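PDB 3A72: Exo-arabinanase from Penicillium chrysogenum, which hydrolyses alpha-1,5-linked L-arabinan, probably releasing arabinobiose from the chain end, as a six-bladed beta-propeller glycosidase. Local coordinates for residues E29-G34 against G98-A103; L118-D123 against D129-I134; P152-L155 against K160-C163. All blocks are in the same frame, centred on the assembly; numbering follows the deposited sequence.

Contact 1: E29-G34 against G98-A103; sequences EQLPNG and GTLLLA
L31 and L100 meet through one methyl each, CD2 of L31 lying 4.0 Å from CD1 of L100, with the two side chains crossing at roughly a right angle. The first side-chain bond of L31 runs across the direction of L100, and only the end turns to it: chi1 (-56°) sets CG beside the backbone N, and chi2 (-170°) then leaves CD2 as the branch facing L100. The first side-chain bond of L100 is directed toward segment 29-34, and its CD1 also lies 4.2 Å from CG of E29, the aliphatic part of an otherwise polar side chain. No hydrogen bond spans this small interface, which joins two four-stranded antiparallel sheets, neighbouring blades of a beta-propeller. Strand 23-30 is the first strand of one blade and 100-106 the second strand of the next; L37, on strand 36-42, packs against both leucines.

The polar groups find partners within segment 29-34 or beyond the contact. E29 OE2, through its anti lone pair, accepts N of Q30 at 2.8 Å; the same oxygen forms a salt bridge with R319, while OE1 takes the backbone N of S87. L31-G34 makes a type I turn, braced by Q30 NE2, which donates almost straight (169°) to O of G34.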
loop_
_atom_site.group_PDB
_atom_site.type_symbol
_atom_site.label_atom_id
_atom_site.label_comp_id
_atom_site.label_asym_id
_atom_site.label_seq_id
_atom_site.Cartn_x
_atom_site.Cartn_y
_atom_site.Cartn_z
ATOM N N GLU A 29 4.390 1.605 -8.965
ATOM C CA GLU A 29 4.269 0.400 -9.782
ATOM C C GLU A 29 5.435 0.368 -10.759
ATOM O O GLU A 29 5.933 1.413 -11.152
ATOM C CB GLU A 29 2.922 0.331 -10.510
ATOM C CG GLU A 29 2.613 -0.884 -11.351
ATOM C CD GLU A 29 2.662 -2.176 -10.575
ATOM O OE1 GLU A 29 1.669 -2.936 -10.356
ATOM O OE2 GLU A 29 3.812 -2.531 -10.244
ATOM N N GLN A 30 5.837 -0.821 -11.167
ATOM C CA GLN A 30 6.778 -1.007 -12.260
ATOM C C GLN A 30 5.989 -1.682 -13.395
ATOM O O GLN A 30 5.385 -2.725 -13.209
ATOM C CB GLN A 30 7.990 -1.852 -11.867
ATOM C CG GLN A 30 8.935 -1.949 -13.039
ATOM C CD GLN A 30 10.197 -2.704 -12.721
ATOM O OE1 GLN A 30 10.210 -3.737 -12.032
ATOM N NE2 GLN A 30 11.333 -2.196 -13.213
ATOM N N LEU A 31 6.006 -1.049 -14.552
ATOM C CA LEU A 31 5.329 -1.578 -15.722
ATOM C C LEU A 31 6.194 -2.676 -16.336
ATOM O O LEU A 31 7.405 -2.768 -16.073
ATOM C CB LEU A 31 5.066 -0.462 -16.718
ATOM C CG LEU A 31 4.286 0.717 -16.186
ATOM C CD1 LEU A 31 3.915 1.607 -17.367
ATOM C CD2 LEU A 31 3.037 0.310 -15.412
ATOM N N PRO A 32 5.634 -3.560 -17.147
ATOM C CA PRO A 32 6.447 -4.673 -17.723
ATOM C C PRO A 32 7.702 -4.210 -18.468
ATOM O O PRO A 32 8.707 -4.949 -18.364
ATOM C CB PRO A 32 5.450 -5.376 -18.658
ATOM C CG PRO A 32 4.150 -5.209 -17.874
ATOM C CD PRO A 32 4.199 -3.768 -17.397
ATOM N N ASN A 33 7.682 -3.017 -19.093
ATOM C CA ASN A 33 8.887 -2.533 -19.785
ATOM C C ASN A 33 9.949 -2.005 -18.858
ATOM O O ASN A 33 11.031 -1.627 -19.328
ATOM C CB ASN A 33 8.536 -1.460 -20.812
ATOM C CG ASN A 33 8.148 -0.143 -20.263
ATOM O OD1 ASN A 33 7.999 0.008 -19.036
ATOM N ND2 ASN A 33 8.067 0.862 -21.142
ATOM N N GLY A 34 9.700 -2.010 -17.564
ATOM C CA GLY A 34 10.612 -1.552 -16.556
ATOM C C GLY A 34 10.360 -0.169 -16.029
ATOM O O GLY A 34 10.925 0.204 -14.997
ATOM N N GLY A 98 -1.787 -5.969 -18.401
ATOM C CA GLY A 98 -1.123 -4.702 -18.633
ATOM C C GLY A 98 -2.001 -3.504 -18.520
ATOM O O GLY A 98 -1.505 -2.353 -18.525
ATOM N N THR A 99 -3.332 -3.678 -18.410
ATOM C CA THR A 99 -4.160 -2.577 -17.967
ATOM C C THR A 99 -3.586 -2.044 -16.659
ATOM O O THR A 99 -3.281 -2.815 -15.759
ATOM C CB THR A 99 -5.595 -3.057 -17.724
ATOM O OG1 THR A 99 -6.182 -3.534 -18.954
ATOM C CG2 THR A 99 -6.471 -1.939 -17.194
ATOM N N LEU A 100 -3.458 -0.742 -16.512
ATOM C CA LEU A 100 -2.947 -0.114 -15.329
ATOM C C LEU A 100 -4.108 0.415 -14.508
ATOM O O LEU A 100 -4.900 1.214 -15.017
ATOM C CB LEU A 100 -1.977 0.995 -15.677
ATOM C CG LEU A 100 -1.402 1.754 -14.464
ATOM C CD1 LEU A 100 -0.519 0.887 -13.576
ATOM C CD2 LEU A 100 -0.636 2.975 -14.974
ATOM N N LEU A 101 -4.226 -0.026 -13.275
ATOM C CA LEU A 101 -5.302 0.359 -12.393
ATOM C C LEU A 101 -4.803 1.316 -11.309
ATOM O O LEU A 101 -3.669 1.222 -10.838
ATOM C CB LEU A 101 -5.930 -0.853 -11.726
ATOM C CG LEU A 101 -6.447 -1.915 -12.688
ATOM C CD1 LEU A 101 -6.952 -3.131 -11.933
ATOM C CD2 LEU A 101 -7.552 -1.324 -13.574
ATOM N N LEU A 102 -5.700 2.191 -10.900
ATOM C CA LEU A 102 -5.528 2.978 -9.682
ATOM C C LEU A 102 -6.789 2.784 -8.853
ATOM O O LEU A 102 -7.909 3.058 -9.357
ATOM C CB LEU A 102 -5.251 4.462 -9.922
ATOM C CG LEU A 102 -5.091 5.271 -8.630
ATOM C CD1 LEU A 102 -4.054 6.343 -8.737
ATOM C CD2 LEU A 102 -6.404 5.894 -8.169
ATOM N N ALA A 103 -6.636 2.353 -7.611
ATOM C CA ALA A 103 -7.698 2.431 -6.625
ATOM C C ALA A 103 -7.358 3.551 -5.657
ATOM O O ALA A 103 -6.189 3.805 -5.369
ATOM C CB ALA A 103 -7.881 1.136 -5.887
#

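Contact 2: L118-D123 against D129-I134; sequences LYASQD and DFVSHI
Y119 and F130 sit opposite each other as a non-hydrogen-bonded pair in the antiparallel hairpin of strands 114-121 and 129-137, the third and fourth strands of one propeller blade. Next to this pair the register slips by one at a classic beta bulge, where two residues, V131 and S132, stand across from the single residue L118.

The backbone bonds record the slip. O of L118 accepts V131 N at 2.8 Å and, weakly, S132 N at 3.3 Å, whereas L118 N donates to O of S132. Past the bulge, A120 and D129 exchange a regular reciprocal pair of bonds. A water bridges the same end, donating to both O of A120 and OD2 of D129.

Aromatic contacts occupy the face bearing Y119 and F130. The rings form a T-shaped pair with planes at 68°. CG of F130 lies anti to its backbone N (chi1 171°), and the ring turns its edge toward the face of Y119. A CH-pi contact adds to it, CA of F130 lying 3.8 Å from the centroid of the Y119 ring; the tyrosine hydroxyl itself is bonded to T73.

L118 and A120 are met by aliphatic groups of the bulged strand. CD1 of I134 comes within 4.1 Å of L118 CB, and CG2 of V131 rests 3.6 Å from CB of A120.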
loop_
_atom_site.group_PDB
_atom_site.type_symbol
_atom_site.label_atom_id
_atom_site.label_comp_id
_atom_site.label_asym_id
_atom_site.label_seq_id
_atom_site.Cartn_x
_atom_site.Cartn_y
_atom_site.Cartn_z
ATOM N N LEU A 118 -12.166 2.783 -8.508
ATOM C CA LEU A 118 -11.243 2.129 -9.410
ATOM C C LEU A 118 -11.235 2.844 -10.764
ATOM O O LEU A 118 -12.288 2.957 -11.395
ATOM C CB LEU A 118 -11.599 0.628 -9.594
ATOM C CG LEU A 118 -10.574 -0.183 -10.356
ATOM C CD1 LEU A 118 -9.312 -0.357 -9.584
ATOM C CD2 LEU A 118 -11.193 -1.523 -10.743
ATOM N N TYR A 119 -10.057 3.283 -11.190
ATOM C CA TYR A 119 -9.766 3.889 -12.478
ATOM C C TYR A 119 -8.814 2.970 -13.246
ATOM O O TYR A 119 -8.005 2.240 -12.689
ATOM C CB TYR A 119 -9.102 5.287 -12.285
ATOM C CG TYR A 119 -10.153 6.348 -12.033
ATOM C CD1 TYR A 119 -10.537 7.211 -13.032
ATOM C CD2 TYR A 119 -10.799 6.479 -10.807
ATOM C CE1 TYR A 119 -11.494 8.178 -12.834
ATOM C CE2 TYR A 119 -11.789 7.408 -10.586
ATOM C CZ TYR A 119 -12.139 8.268 -11.603
ATOM O OH TYR A 119 -13.169 9.164 -11.351
ATOM N N ALA A 120 -8.900 3.032 -14.585
ATOM C CA ALA A 120 -8.050 2.220 -15.452
ATOM C C ALA A 120 -7.451 3.080 -16.550
ATOM O O ALA A 120 -8.084 4.010 -17.095
ATOM C CB ALA A 120 -8.831 1.102 -16.079
ATOM N N SER A 121 -6.238 2.719 -16.929
ATOM C CA SER A 121 -5.526 3.281 -18.039
ATOM C C SER A 121 -5.063 2.176 -18.978
ATOM O O SER A 121 -4.503 1.154 -18.517
ATOM C CB SER A 121 -4.265 4.029 -17.541
ATOM O OG SER A 121 -3.445 4.427 -18.633
ATOM N N GLN A 122 -5.307 2.352 -20.271
ATOM C CA GLN A 122 -4.895 1.403 -21.267
ATOM C C GLN A 122 -3.629 1.837 -21.974
ATOM O O GLN A 122 -3.179 1.086 -22.876
ATOM C CB GLN A 122 -6.016 1.201 -22.283
ATOM C CG GLN A 122 -7.339 0.860 -21.701
ATOM C CD GLN A 122 -7.368 -0.378 -20.862
ATOM O OE1 GLN A 122 -6.559 -1.347 -20.912
ATOM N NE2 GLN A 122 -8.403 -0.399 -20.046
ATOM N N ASP A 123 -3.029 2.946 -21.615
ATOM C CA ASP A 123 -1.886 3.511 -22.301
ATOM C C ASP A 123 -0.785 3.819 -21.330
ATOM O O ASP A 123 -0.049 4.851 -21.452
ATOM C CB ASP A 123 -2.298 4.771 -23.109
ATOM C CG ASP A 123 -3.008 5.817 -22.270
ATOM O OD1 ASP A 123 -2.974 5.755 -21.018
ATOM O OD2 ASP A 123 -3.602 6.737 -22.888
ATOM N N ASP A 129 -9.788 6.313 -17.115
ATOM C CA ASP A 129 -11.236 6.279 -17.121
ATOM C C ASP A 129 -11.734 5.597 -15.837
ATOM O O ASP A 129 -11.172 4.614 -15.368
ATOM C CB ASP A 129 -11.792 5.480 -18.291
ATOM C CG ASP A 129 -11.650 6.294 -19.556
ATOM O OD1 ASP A 129 -12.466 7.230 -19.785
ATOM O OD2 ASP A 129 -10.686 5.998 -20.291
ATOM N N PHE A 130 -12.826 6.123 -15.315
ATOM C CA PHE A 130 -13.513 5.495 -14.164
ATOM C C PHE A 130 -14.043 4.125 -14.580
ATOM O O PHE A 130 -14.652 4.012 -15.641
ATOM C CB PHE A 130 -14.643 6.399 -13.683
ATOM C CG PHE A 130 -15.545 5.747 -12.642
ATOM C CD1 PHE A 130 -15.139 5.592 -11.363
ATOM C CD2 PHE A 130 -16.798 5.303 -12.992
ATOM C CE1 PHE A 130 -15.935 4.965 -10.448
ATOM C CE2 PHE A 130 -17.614 4.679 -12.071
ATOM C CZ PHE A 130 -17.187 4.506 -10.774
ATOM N N VAL A 131 -13.877 3.138 -13.712
ATOM C CA VAL A 131 -14.418 1.801 -13.922
ATOM C C VAL A 131 -15.524 1.466 -12.958
ATOM O O VAL A 131 -16.632 1.082 -13.409
ATOM C CB VAL A 131 -13.294 0.719 -13.865
ATOM C CG1 VAL A 131 -13.911 -0.625 -14.157
ATOM C CG2 VAL A 131 -12.166 1.014 -14.842
ATOM N N SER A 132 -15.300 1.562 -11.641
ATOM C CA SER A 132 -16.333 1.187 -10.695
ATOM C C SER A 132 -16.013 1.757 -9.306
ATOM O O SER A 132 -14.878 2.104 -8.995
ATOM C CB SER A 132 -16.481 -0.309 -10.637
ATOM O OG SER A 132 -15.301 -0.845 -10.161
ATOM N N HIS A 133 -17.069 1.771 -8.488
ATOM C CA HIS A 133 -16.886 1.874 -7.049
ATOM C C HIS A 133 -16.594 0.485 -6.505
ATOM O O HIS A 133 -17.250 -0.478 -6.888
ATOM C CB HIS A 133 -18.166 2.322 -6.372
ATOM C CG HIS A 133 -18.626 3.674 -6.789
ATOM N ND1 HIS A 133 -19.472 4.069 -7.837
ATOM C CD2 HIS A 133 -18.263 4.795 -6.193
ATOM C CE1 HIS A 133 -19.580 5.410 -7.820
ATOM N NE2 HIS A 133 -18.840 5.883 -6.818
ATOM N N ILE A 134 -15.625 0.388 -5.596
ATOM C CA ILE A 134 -15.358 -0.887 -4.887
ATOM C C ILE A 134 -16.166 -0.935 -3.603
ATOM O O ILE A 134 -16.922 -1.877 -3.369
ATOM C CB ILE A 134 -13.829 -1.030 -4.632
ATOM C CG1 ILE A 134 -13.019 -0.834 -5.914
ATOM C CG2 ILE A 134 -13.576 -2.371 -3.975
ATOM C CD1 ILE A 134 -11.543 -1.125 -5.835
HETATM O O HOH W 1 -8.857 4.058 -19.835
#

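Contact 3: P152-L155 against K160-C163; sequences PFLL and KLIC
L155 and I162 hold the two strands together by a reciprocal pair of backbone hydrogen bonds, I162 N to O of L155 at 2.8 Å and L155 N to O of I162 at 3.0 Å. They belong to the tight antiparallel hairpin of strands 149-157 and 160-167, the first two strands of a propeller blade. One pair further along, L154 and C163 form a non-hydrogen-bonded pair. Each member of this pair makes a weaker CA-H...O contact, L154 CA with O of I162 and C163 CA with O of F153, both 3.4 Å. K160 sends its ammonium group away from the hairpin to a salt bridge with E246.

Packing divides between the two faces. On one, the side chains of L155 and I162 extend alongside each other in a common direction, with CD2 of L155 4.0 Å from CD1 of I162. On the other, L154 has CG anti to its carbonyl carbon (chi1 -60°), and its CD2 leans across the strand gap to C163 CB at 3.7 Å and to L161 CD2 at 4.2 Å. Residues F84 and Y86 of the preceding blade cover this leucine. Beside it, the thiol SG of C163 lies 3.7 Å from CB of P152.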
loop_
_atom_site.group_PDB
_atom_site.type_symbol
_atom_site.label_atom_id
_atom_site.label_comp_id
_atom_site.label_asym_id
_atom_site.label_seq_id
_atom_site.Cartn_x
_atom_site.Cartn_y
_atom_site.Cartn_z
ATOM N N PRO A 152 -6.946 0.689 0.128
ATOM C CA PRO A 152 -7.017 -0.447 -0.786
ATOM C C PRO A 152 -5.636 -1.021 -1.149
ATOM O O PRO A 152 -4.639 -0.277 -1.310
ATOM C CB PRO A 152 -7.661 0.113 -2.053
ATOM C CG PRO A 152 -7.313 1.585 -2.014
ATOM C CD PRO A 152 -7.411 1.952 -0.541
ATOM N N PHE A 153 -5.621 -2.326 -1.328
ATOM C CA PHE A 153 -4.477 -3.070 -1.852
ATOM C C PHE A 153 -5.023 -4.058 -2.886
ATOM O O PHE A 153 -5.955 -4.802 -2.555
ATOM C CB PHE A 153 -3.716 -3.805 -0.725
ATOM C CG PHE A 153 -2.435 -4.450 -1.234
ATOM C CD1 PHE A 153 -1.252 -3.742 -1.188
ATOM C CD2 PHE A 153 -2.452 -5.707 -1.797
ATOM C CE1 PHE A 153 -0.100 -4.267 -1.741
ATOM C CE2 PHE A 153 -1.293 -6.238 -2.361
ATOM C CZ PHE A 153 -0.148 -5.520 -2.336
ATOM N N LEU A 154 -4.497 -4.044 -4.090
ATOM C CA LEU A 154 -5.008 -4.851 -5.201
ATOM C C LEU A 154 -4.079 -6.027 -5.520
ATOM O O LEU A 154 -2.867 -5.855 -5.549
ATOM C CB LEU A 154 -5.167 -4.007 -6.471
ATOM C CG LEU A 154 -6.124 -2.813 -6.380
ATOM C CD1 LEU A 154 -6.140 -2.025 -7.670
ATOM C CD2 LEU A 154 -7.558 -3.239 -6.033
ATOM N N LEU A 155 -4.681 -7.178 -5.808
ATOM C CA LEU A 155 -3.929 -8.379 -6.163
ATOM C C LEU A 155 -4.791 -9.226 -7.086
ATOM O O LEU A 155 -5.962 -9.504 -6.727
ATOM C CB LEU A 155 -3.560 -9.140 -4.918
ATOM C CG LEU A 155 -2.786 -10.476 -5.101
ATOM C CD1 LEU A 155 -1.687 -10.636 -4.052
ATOM C CD2 LEU A 155 -3.707 -11.627 -5.079
ATOM N N LYS A 160 -9.240 -13.167 -11.437
ATOM C CA LYS A 160 -10.002 -12.302 -10.557
ATOM C C LYS A 160 -9.095 -11.217 -9.986
ATOM O O LYS A 160 -7.884 -11.423 -9.857
ATOM C CB LYS A 160 -10.570 -13.111 -9.383
ATOM C CG LYS A 160 -11.510 -14.228 -9.823
ATOM C CD LYS A 160 -11.912 -15.141 -8.636
ATOM C CE LYS A 160 -10.799 -16.121 -8.239
ATOM N NZ LYS A 160 -11.297 -16.925 -7.038
ATOM N N LEU A 161 -9.713 -10.117 -9.624
ATOM C CA LEU A 161 -9.027 -9.083 -8.883
ATOM C C LEU A 161 -9.613 -9.004 -7.460
ATOM O O LEU A 161 -10.847 -8.937 -7.321
ATOM C CB LEU A 161 -9.130 -7.720 -9.548
ATOM C CG LEU A 161 -8.335 -6.589 -8.922
ATOM C CD1 LEU A 161 -6.855 -6.819 -9.109
ATOM C CD2 LEU A 161 -8.725 -5.243 -9.483
ATOM N N ILE A 162 -8.720 -9.040 -6.494
ATOM C CA ILE A 162 -9.055 -8.904 -5.105
ATOM C C ILE A 162 -8.654 -7.505 -4.644
ATOM O O ILE A 162 -7.530 -7.052 -4.909
ATOM C CB ILE A 162 -8.345 -9.956 -4.233
ATOM C CG1 ILE A 162 -8.594 -11.386 -4.740
ATOM C CG2 ILE A 162 -8.712 -9.838 -2.788
ATOM C CD1 ILE A 162 -7.574 -12.393 -4.185
ATOM N N CYS A 163 -9.558 -6.826 -3.932
ATOM C CA CYS A 163 -9.227 -5.579 -3.252
ATOM C C CYS A 163 -9.369 -5.811 -1.740
ATOM O O CYS A 163 -10.459 -6.045 -1.249
ATOM C CB CYS A 163 -10.141 -4.442 -3.669
ATOM S SG CYS A 163 -9.660 -2.870 -2.896
#

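The three contacts follow one another along the chain and lie at similar spacings, their centres 13 to 14 Å apart. Contacts 1 and 2 share the sheet of strands 82-87, 100-106, 114-121 and 129-137: contact 1 ties its second strand to the preceding blade, and contact 2 joins its third and fourth. Backbone bonds between L102 and Y119 and between L100 and S121 connect them directly. Contact 3 opens the next blade and meets that sheet through side chains, L101 with L161 and L118 with L154. Together they illustrate propeller construction: backbone hydrogen bonds within blades, and between them mainly apolar packing with a few polar links such as E29 to S87. The side chain of P152 in contact 3 is about 9 Å from a bound arabinofuranose, so this blade comes near the sugar site.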